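RPA0582 (Rhodopseudomonas palustris, PDB 3HHL) is of unknown function but belongs to the DUF1330 family and adopts the fold of the dimeric alpha-beta-barrel proteins. Local coordinates at residues 10-13 against 14-17; 99-102 against 103-106; 19-22 against 23-27. One frame throughout, in Å; residues are numbered along the deposited sequence.

Contact 1: 10-13 against 14-17; sequences KEVF and AQFR
The Phe13 ring and the Arg17 guanidinium, one turn apart on an alpha-helix, meet with their planes 67° apart. CD2 of Phe13 stands over one face of the guanidinium, off toward its rim and 3.8 Å from Arg17 CZ, while CB of Ala14 lies at the edge of the same group. From the side of the ring, Arg17 NH1 lies in its plane at the edge, so the charge meets the rim of the phenyl group and not its centre. Arg17 was modelled in two conformers, and this encounter describes one of them; CD passes 3.7 Å from Phe13 CE2, and a bend at the third torsion then turns the guanidinium back over Phe13 CD2.

Phe13 also pairs with a second ring, that of Phe16. The planes differ by only 18°, yet the rings are displaced along them until little of one faces the other, with centroids 5.5 Å apart. CE1 of Phe13 makes the nearest approach, 4.1 Å from Phe16 CD2. Both rings leave the helix with CG opposite the backbone N (chi1 -164° for Phe13), which sends them off the same flank.

That flank is the inward side of helix 10-18 in this alpha-beta-barrel fold. Phe13 packs against Val102 and Ile105 of helix 98-106, whereas Phe16 reaches Ile25 and Met27 of strand 25-33 and makes a cation-pi contact with Arg128. Both rings also touch apolar side chains of the other subunit.

Underneath runs a ladder of i to i+4 bonds, from Ala14 N to Lys10 O through to Arg17 N, which donates almost straight to Phe13 O at 3.1 Å. On another side of the helix, the extended Gln15 turns its amide back along the preceding turn, setting OE1 3.6 Å from Val12 CA and 3.8 Å from Val12 CG2.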
ATOM      1  N   LYS C  10       5.505   9.239 -19.364  1.00 37.29           N
ATOM      2  CA  LYS C  10       6.231  10.529 -19.432  1.00 37.65           C
ATOM      3  C   LYS C  10       5.474  11.635 -18.663  1.00 35.80           C
ATOM      4  O   LYS C  10       6.049  12.437 -17.950  1.00 35.32           O
ATOM      5  CB  LYS C  10       6.359  11.041 -20.883  1.00 38.40           C
ATOM      6  CG  LYS C  10       7.207  10.253 -21.893  1.00 42.76           C
ATOM      7  CD  LYS C  10       7.242  10.941 -23.361  1.00 46.55           C
ATOM      8  CE  LYS C  10       5.848  11.427 -23.978  1.00 47.51           C
ATOM      9  NZ  LYS C  10       4.978  10.329 -24.583  1.00 48.69           N
ATOM     10  N   GLU C  11       4.177  11.678 -18.890  1.00 34.53           N
ATOM     11  CA  GLU C  11       3.337  12.762 -18.391  0.50 34.58           C
ATOM     12  C   GLU C  11       3.290  12.777 -16.877  1.00 34.14           C
ATOM     13  O   GLU C  11       3.406  13.831 -16.250  1.00 34.28           O
ATOM     14  CB  GLU C  11       1.906  12.612 -18.877  0.50 34.60           C
ATOM     15  CG  GLU C  11       1.740  12.725 -20.352  0.50 36.40           C
ATOM     16  CD  GLU C  11       0.282  12.980 -20.753  0.50 38.77           C
ATOM     17  OE1 GLU C  11      -0.635  12.820 -19.905  0.50 39.53           O
ATOM     18  OE2 GLU C  11       0.046  13.340 -21.928  0.50 38.94           O
ATOM     19  N   VAL C  12       3.095  11.604 -16.298  1.00 33.54           N
ATOM     20  CA  VAL C  12       3.029  11.441 -14.861  1.00 32.62           C
ATOM     21  C   VAL C  12       4.388  11.651 -14.200  1.00 32.94           C
ATOM     22  O   VAL C  12       4.477  12.237 -13.112  1.00 32.81           O
ATOM     23  CB  VAL C  12       2.422  10.073 -14.526  1.00 32.79           C
ATOM     24  CG1 VAL C  12       2.546   9.735 -13.026  1.00 30.97           C
ATOM     25  CG2 VAL C  12       0.953  10.045 -15.006  1.00 29.19           C
ATOM     26  N   PHE C  13       5.460  11.209 -14.833  1.00 33.31           N
ATOM     27  CA  PHE C  13       6.779  11.522 -14.274  1.00 34.18           C
ATOM     28  C   PHE C  13       7.056  13.033 -14.292  1.00 33.63           C
ATOM     29  O   PHE C  13       7.753  13.562 -13.419  1.00 33.95           O
ATOM     30  CB  PHE C  13       7.883  10.760 -14.980  1.00 34.88           C
ATOM     31  CG  PHE C  13       9.167  10.748 -14.222  1.00 38.26           C
ATOM     32  CD1 PHE C  13       9.344   9.921 -13.167  1.00 42.93           C
ATOM     33  CD2 PHE C  13      10.194  11.590 -14.561  1.00 44.29           C
ATOM     34  CE1 PHE C  13      10.517   9.915 -12.442  1.00 44.11           C
ATOM     35  CE2 PHE C  13      11.382  11.570 -13.836  1.00 46.17           C
ATOM     36  CZ  PHE C  13      11.518  10.738 -12.770  1.00 44.46           C
ATOM     37  N   ALA C  14       6.496  13.733 -15.266  1.00 33.02           N
ATOM     38  CA  ALA C  14       6.611  15.190 -15.314  1.00 33.28           C
ATOM     39  C   ALA C  14       5.910  15.775 -14.072  1.00 33.18           C
ATOM     40  O   ALA C  14       6.443  16.663 -13.396  1.00 33.21           O
ATOM     41  CB  ALA C  14       6.022  15.762 -16.633  1.00 32.29           C
ATOM     42  N   GLN C  15       4.738  15.236 -13.759  1.00 32.61           N
ATOM     43  CA  GLN C  15       4.004  15.644 -12.586  1.00 33.06           C
ATOM     44  C   GLN C  15       4.779  15.415 -11.284  1.00 33.23           C
ATOM     45  O   GLN C  15       4.683  16.226 -10.375  1.00 33.90           O
ATOM     46  CB  GLN C  15       2.670  14.914 -12.516  1.00 33.20           C
ATOM     47  CG  GLN C  15       1.581  15.556 -13.389  1.00 35.49           C
ATOM     48  CD  GLN C  15       0.321  14.707 -13.475  1.00 36.56           C
ATOM     49  OE1 GLN C  15       0.389  13.486 -13.411  1.00 38.71           O
ATOM     50  NE2 GLN C  15      -0.823  15.349 -13.615  1.00 35.41           N
ATOM     51  N   PHE C  16       5.504  14.301 -11.209  1.00 32.97           N
ATOM     52  CA  PHE C  16       6.367  13.952 -10.075  1.00 32.60           C
ATOM     53  C   PHE C  16       7.434  15.021  -9.887  1.00 32.21           C
ATOM     54  O   PHE C  16       7.567  15.554  -8.815  1.00 32.65           O
ATOM     55  CB  PHE C  16       6.982  12.581 -10.354  1.00 33.15           C
ATOM     56  CG  PHE C  16       7.871  12.068  -9.282  1.00 32.79           C
ATOM     57  CD1 PHE C  16       7.364  11.342  -8.243  1.00 34.50           C
ATOM     58  CD2 PHE C  16       9.236  12.248  -9.361  1.00 33.91           C
ATOM     59  CE1 PHE C  16       8.207  10.863  -7.236  1.00 36.02           C
ATOM     60  CE2 PHE C  16      10.068  11.787  -8.379  1.00 34.80           C
ATOM     61  CZ  PHE C  16       9.561  11.096  -7.311  1.00 35.41           C
ATOM     62  N   ARG C  17       8.140  15.364 -10.960  1.00 31.73           N
ATOM     63  CA  ARG C  17       9.161  16.398 -10.932  0.50 31.07           C
ATOM     64  C   ARG C  17       8.564  17.770 -10.616  1.00 31.11           C
ATOM     65  O   ARG C  17       9.176  18.579  -9.900  1.00 31.48           O
ATOM     66  CB  ARG C  17       9.886  16.445 -12.281  0.50 31.16           C
ATOM     67  CG  ARG C  17      10.687  15.175 -12.633  0.50 30.32           C
ATOM     68  CD  ARG C  17      11.378  15.290 -13.996  0.50 29.87           C
ATOM     69  NE  ARG C  17      10.410  15.325 -15.083  0.50 29.14           N
ATOM     70  CZ  ARG C  17      10.655  14.915 -16.316  0.50 27.02           C
ATOM     71  NH1 ARG C  17      11.857  14.438 -16.628  0.50 26.81           N
ATOM     72  NH2 ARG C  17       9.700  14.999 -17.231  0.50 23.87           N
TER

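Contact 2: 99-102 against 103-106; sequences AAFV and EMIR
Ala99 O receives the N-H of Glu103 at 2.9 Å, and the glutamate's CG, anti to its own carbonyl carbon, lies beside the same oxygen. Ala100 O likewise takes Met104 N, while Ala100 N is itself bonded to Ser97 OG just before the helix.

Phe101 carries the apolar part of the contact. Selenomethionine Met104, bent at its last torsion, brings CE to 3.5 Å from Phe101 CE1; across the ring, Ile105 CD1 comes to 3.4 Å from Phe101 CE2. With an alanine in place of Phe101, these two methyl groups would probably lose the surface they share, and a gap would open toward Ile25 and Met27 of strand 25-33.

Val102 sends CG1 opposite its backbone N (chi1 168°), alongside the extended Arg106 and over one face of its guanidinium, 3.4 Å from Arg106 NE. The arginine's end runs on to a bound sulfate ion, and Val102 O accepts Arg106 N at 2.9 Å.

Polar ends thus lie on the outer flank and Phe101 beneath, the pattern of an amphipathic helix laid on the antiparallel sheet of a ferredoxin-like alpha-beta subunit.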
ATOM      1  N   ALA C  99      14.610  15.245  -5.923  1.00 30.95           N
ATOM      2  CA  ALA C  99      15.796  15.315  -6.751  1.00 30.36           C
ATOM      3  C   ALA C  99      16.638  14.049  -6.566  1.00 30.26           C
ATOM      4  O   ALA C  99      17.251  13.578  -7.529  1.00 30.21           O
ATOM      5  CB  ALA C  99      16.605  16.605  -6.462  1.00 28.80           C
ATOM      6  N   ALA C 100      16.661  13.484  -5.362  1.00 29.94           N
ATOM      7  CA  ALA C 100      17.495  12.310  -5.147  1.00 30.19           C
ATOM      8  C   ALA C 100      16.945  11.186  -6.007  1.00 30.79           C
ATOM      9  O   ALA C 100      17.700  10.439  -6.619  1.00 31.67           O
ATOM     10  CB  ALA C 100      17.532  11.905  -3.684  1.00 29.11           C
ATOM     11  N   PHE C 101      15.629  11.088  -6.054  1.00 31.17           N
ATOM     12  CA  PHE C 101      14.984  10.031  -6.764  1.00 32.21           C
ATOM     13  C   PHE C 101      15.163  10.194  -8.265  1.00 32.27           C
ATOM     14  O   PHE C 101      15.323   9.205  -8.969  1.00 32.53           O
ATOM     15  CB  PHE C 101      13.489  10.020  -6.435  1.00 33.08           C
ATOM     16  CG  PHE C 101      12.741   8.870  -7.040  1.00 32.94           C
ATOM     17  CD1 PHE C 101      12.585   7.689  -6.354  1.00 35.61           C
ATOM     18  CD2 PHE C 101      12.219   8.961  -8.307  1.00 34.06           C
ATOM     19  CE1 PHE C 101      11.900   6.613  -6.935  1.00 34.42           C
ATOM     20  CE2 PHE C 101      11.545   7.892  -8.877  1.00 33.48           C
ATOM     21  CZ  PHE C 101      11.383   6.742  -8.195  1.00 33.45           C
ATOM     22  N   VAL C 102      15.114  11.424  -8.759  1.00 32.21           N
ATOM     23  CA  VAL C 102      15.330  11.664 -10.183  1.00 32.55           C
ATOM     24  C   VAL C 102      16.786  11.306 -10.563  1.00 33.26           C
ATOM     25  O   VAL C 102      17.057  10.670 -11.610  1.00 34.04           O
ATOM     26  CB  VAL C 102      14.945  13.111 -10.565  1.00 32.44           C
ATOM     27  CG1 VAL C 102      15.428  13.479 -11.948  1.00 31.10           C
ATOM     28  CG2 VAL C 102      13.458  13.288 -10.461  1.00 31.68           C
ATOM     29  N   GLU C 103      17.720  11.643  -9.692  1.00 33.12           N
ATOM     30  CA  GLU C 103      19.103  11.391  -9.993  1.00 33.64           C
ATOM     31  C   GLU C 103      19.322   9.884 -10.124  1.00 34.11           C
ATOM     32  O   GLU C 103      20.054   9.430 -10.999  1.00 33.60           O
ATOM     33  CB  GLU C 103      20.022  12.022  -8.937  1.00 33.61           C
ATOM     34  CG  GLU C 103      20.166  13.534  -9.069  1.00 34.25           C
ATOM     35  CD  GLU C 103      20.646  13.961 -10.436  1.00 36.99           C
ATOM     36  OE1 GLU C 103      21.525  13.262 -10.999  1.00 38.41           O
ATOM     37  OE2 GLU C 103      20.159  14.998 -10.938  1.00 37.42           O
HETATM   38  N   MSE C 104      18.672   9.115  -9.263  1.00 34.64           N
HETATM   39  CA  MSE C 104      18.776   7.661  -9.313  1.00 35.63           C
HETATM   40  C   MSE C 104      18.234   7.124 -10.632  1.00 35.85           C
HETATM   41  O   MSE C 104      18.810   6.235 -11.275  1.00 35.09           O
HETATM   42  CB  MSE C 104      17.978   7.024  -8.171  1.00 36.06           C
HETATM   43  CG  MSE C 104      17.728   5.520  -8.335  1.00 37.18           C
HETATM   44 SE   MSE C 104      16.911   4.684  -6.793  1.00 41.78          SE
HETATM   45  CE  MSE C 104      15.063   5.087  -7.279  1.00 38.22           C
ATOM     46  N   ILE C 105      17.095   7.662 -11.013  1.00 35.88           N
ATOM     47  CA  ILE C 105      16.442   7.229 -12.225  1.00 36.38           C
ATOM     48  C   ILE C 105      17.287   7.575 -13.447  1.00 36.17           C
ATOM     49  O   ILE C 105      17.204   6.901 -14.473  1.00 36.18           O
ATOM     50  CB  ILE C 105      15.020   7.843 -12.286  1.00 36.93           C
ATOM     51  CG1 ILE C 105      14.074   6.846 -11.656  1.00 39.66           C
ATOM     52  CG2 ILE C 105      14.562   8.222 -13.717  1.00 33.95           C
ATOM     53  CD1 ILE C 105      12.613   7.165 -12.023  1.00 47.46           C
ATOM     54  N   ARG C 106      18.098   8.619 -13.342  1.00 35.61           N
ATOM     55  CA  ARG C 106      18.929   9.011 -14.471  1.00 35.39           C
ATOM     56  C   ARG C 106      20.267   8.346 -14.510  1.00 34.65           C
ATOM     57  O   ARG C 106      20.930   8.382 -15.531  1.00 35.09           O
ATOM     58  CB  ARG C 106      19.131  10.511 -14.473  1.00 35.74           C
ATOM     59  CG  ARG C 106      17.850  11.277 -14.724  1.00 36.93           C
ATOM     60  CD  ARG C 106      18.167  12.731 -14.641  1.00 38.67           C
ATOM     61  NE  ARG C 106      17.051  13.613 -14.957  1.00 39.94           N
ATOM     62  CZ  ARG C 106      17.155  14.932 -14.904  1.00 42.52           C
ATOM     63  NH1 ARG C 106      18.315  15.493 -14.552  1.00 42.03           N
ATOM     64  NH2 ARG C 106      16.105  15.693 -15.169  1.00 45.51           N
TER

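Contact 3: 19-22 against 23-27; sequences NDRE and GPIHM
Arg21 and the backbone carbonyls of Gly23 and Pro24 form the first shell: one guanidinium grips two successive peptide oxygens. NH1 donates to Pro24 O at 2.9 Å and nearly straight (168°), while NH2 donates to Gly23 O at 2.8 Å along a more bent path. Both oxygens lie close to the guanidinium plane, at its edge, yet the donor NH2 stands well above the carbonyl plane of Gly23. Over one face of the group comes the methyl CG2 of Ile25, 3.4 Å from Arg21 NH1.

The chain of Arg21 doubles forward to arrive there: CG sits between the backbone N and the carbonyl carbon (chi1 79°), and the next torsion bends it toward the residues that follow. Gly23 lets the chain swing round with a positive phi of 138°, a conformation in which a beta carbon would run into Glu22 O.

Farther out, Arg21 NE is held in a salt bridge by an acidic side chain of the other subunit, which probably also offsets the nearby charge of Arg128. Arg128 NH2 in turn bonds to Asn19 O, and Ile25 joins the sheet by backbone bonding with Tyr95. Here the loop from helix 10-18, held by the arginine, leads into strand 25-33, an inner strand of the antiparallel sheet in a dimeric alpha-beta-barrel fold.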
ATOM      1  N   ASN C  19       6.136  18.561  -8.686  1.00 30.85           N
ATOM      2  CA  ASN C  19       5.914  18.678  -7.289  1.00 30.28           C
ATOM      3  C   ASN C  19       7.208  18.430  -6.498  1.00 30.45           C
ATOM      4  O   ASN C  19       7.467  17.333  -6.009  1.00 30.54           O
ATOM      5  CB  ASN C  19       4.840  17.740  -6.830  1.00 29.27           C
ATOM      6  CG  ASN C  19       4.481  17.994  -5.404  1.00 28.77           C
ATOM      7  OD1 ASN C  19       4.989  18.961  -4.779  1.00 28.91           O
ATOM      8  ND2 ASN C  19       3.631  17.168  -4.868  1.00 23.85           N
ATOM      9  N   ASP C  20       8.007  19.472  -6.378  1.00 30.09           N
ATOM     10  CA  ASP C  20       9.326  19.312  -5.813  1.00 29.50           C
ATOM     11  C   ASP C  20       9.441  19.910  -4.425  1.00 28.48           C
ATOM     12  O   ASP C  20      10.473  20.417  -4.062  1.00 29.56           O
ATOM     13  CB  ASP C  20      10.331  19.935  -6.767  1.00 29.52           C
ATOM     14  CG  ASP C  20      10.185  21.417  -6.862  1.00 28.92           C
ATOM     15  OD1 ASP C  20       9.127  21.967  -6.545  1.00 31.96           O
ATOM     16  OD2 ASP C  20      11.158  22.044  -7.253  1.00 31.99           O
ATOM     17  N   ARG C  21       8.387  19.829  -3.636  1.00 28.23           N
ATOM     18  CA  ARG C  21       8.401  20.435  -2.296  1.00 27.71           C
ATOM     19  C   ARG C  21       9.484  19.780  -1.457  1.00 27.54           C
ATOM     20  O   ARG C  21       9.711  18.579  -1.529  1.00 26.56           O
ATOM     21  CB  ARG C  21       7.034  20.337  -1.593  1.00 27.40           C
ATOM     22  CG  ARG C  21       6.683  18.960  -0.948  1.00 28.63           C
ATOM     23  CD  ARG C  21       6.690  17.777  -1.898  1.00 30.62           C
ATOM     24  NE  ARG C  21       6.454  16.499  -1.221  1.00 34.81           N
ATOM     25  CZ  ARG C  21       7.367  15.805  -0.536  1.00 36.28           C
ATOM     26  NH1 ARG C  21       7.033  14.659   0.017  1.00 36.41           N
ATOM     27  NH2 ARG C  21       8.603  16.254  -0.381  1.00 38.18           N
ATOM     28  N   GLU C  22      10.157  20.593  -0.658  1.00 27.80           N
ATOM     29  CA  GLU C  22      11.207  20.075   0.186  1.00 27.73           C
ATOM     30  C   GLU C  22      10.617  19.074   1.217  1.00 28.31           C
ATOM     31  O   GLU C  22       9.553  19.313   1.840  1.00 26.86           O
ATOM     32  CB  GLU C  22      11.983  21.216   0.870  1.00 27.01           C
ATOM     33  CG  GLU C  22      13.204  20.787   1.636  1.00 25.24           C
ATOM     34  CD  GLU C  22      14.161  21.932   1.910  1.00 28.15           C
ATOM     35  OE1 GLU C  22      14.326  22.830   1.026  1.00 29.05           O
ATOM     36  OE2 GLU C  22      14.770  21.950   3.002  1.00 26.33           O
ATOM     37  N   GLY C  23      11.324  17.956   1.363  1.00 28.24           N
ATOM     38  CA  GLY C  23      11.023  17.006   2.417  1.00 28.83           C
ATOM     39  C   GLY C  23      11.114  15.606   1.860  1.00 28.72           C
ATOM     40  O   GLY C  23      11.070  15.420   0.688  1.00 28.83           O
ATOM     41  N   PRO C  24      11.280  14.619   2.719  1.00 29.69           N
ATOM     42  CA  PRO C  24      11.339  13.251   2.280  1.00 29.24           C
ATOM     43  C   PRO C  24      10.094  12.874   1.522  1.00 29.92           C
ATOM     44  O   PRO C  24       9.035  13.466   1.730  1.00 29.93           O
ATOM     45  CB  PRO C  24      11.359  12.465   3.591  1.00 28.80           C
ATOM     46  CG  PRO C  24      11.846  13.379   4.573  1.00 28.80           C
ATOM     47  CD  PRO C  24      11.405  14.726   4.186  1.00 29.52           C
ATOM     48  N   ILE C  25      10.263  11.907   0.640  1.00 30.50           N
ATOM     49  CA  ILE C  25       9.205  11.285  -0.082  1.00 31.69           C
ATOM     50  C   ILE C  25       9.283   9.833   0.296  1.00 32.48           C
ATOM     51  O   ILE C  25      10.370   9.297   0.450  1.00 33.78           O
ATOM     52  CB  ILE C  25       9.324  11.430  -1.620  1.00 31.11           C
ATOM     53  CG1 ILE C  25      10.669  10.939  -2.154  1.00 31.60           C
ATOM     54  CG2 ILE C  25       9.174  12.870  -2.003  1.00 32.20           C
ATOM     55  CD1 ILE C  25      10.758  10.885  -3.685  1.00 27.02           C
ATOM     56  N   HIS C  26       8.128   9.226   0.510  1.00 32.93           N
ATOM     57  CA  HIS C  26       8.010   7.806   0.766  1.00 33.06           C
ATOM     58  C   HIS C  26       7.346   7.161  -0.405  1.00 32.99           C
ATOM     59  O   HIS C  26       6.282   7.576  -0.836  1.00 33.97           O
ATOM     60  CB  HIS C  26       7.171   7.550   2.015  1.00 32.77           C
ATOM     61  CG  HIS C  26       7.957   7.629   3.278  1.00 32.68           C
ATOM     62  ND1 HIS C  26       7.416   7.331   4.509  1.00 28.66           N
ATOM     63  CD2 HIS C  26       9.233   8.038   3.505  1.00 33.22           C
ATOM     64  CE1 HIS C  26       8.331   7.546   5.436  1.00 31.67           C
ATOM     65  NE2 HIS C  26       9.446   7.968   4.857  1.00 30.41           N
HETATM   66  N   MSE C  27       7.977   6.130  -0.911  1.00 33.47           N
HETATM   67  CA  MSE C  27       7.536   5.469  -2.103  1.00 33.33           C
HETATM   68  C   MSE C  27       7.040   4.060  -1.716  1.00 33.51           C
HETATM   69  O   MSE C  27       7.828   3.142  -1.442  1.00 32.79           O
HETATM   70  CB  MSE C  27       8.683   5.392  -3.077  1.00 33.37           C
HETATM   71  CG  MSE C  27       9.290   6.721  -3.450  1.00 34.55           C
HETATM   72 SE   MSE C  27       8.074   7.918  -4.307  1.00 41.07          SE
HETATM   73  CE  MSE C  27       7.878   7.034  -5.995  1.00 37.77           C
TER

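How the contacts relate
Contacts 1 and 2 are partly buried turns of two helices, 10-18 and 98-106, whereas contact 3 is a surface loop that carries the chain from the first of these helices into strand 25-33. All three converge on one apolar cluster: Phe16 of contact 1 and Phe101 of contact 2 touch each other, and both rest on Ile25 and Met27 of contact 3. The helices also meet through Phe13 and Ile105. Chemistry follows place. Rings and aliphatic groups carry the two helical contacts, with arginines along their exposed flanks, while contact 3 depends on an arginine bonded to backbone carbonyls and tied to the other subunit.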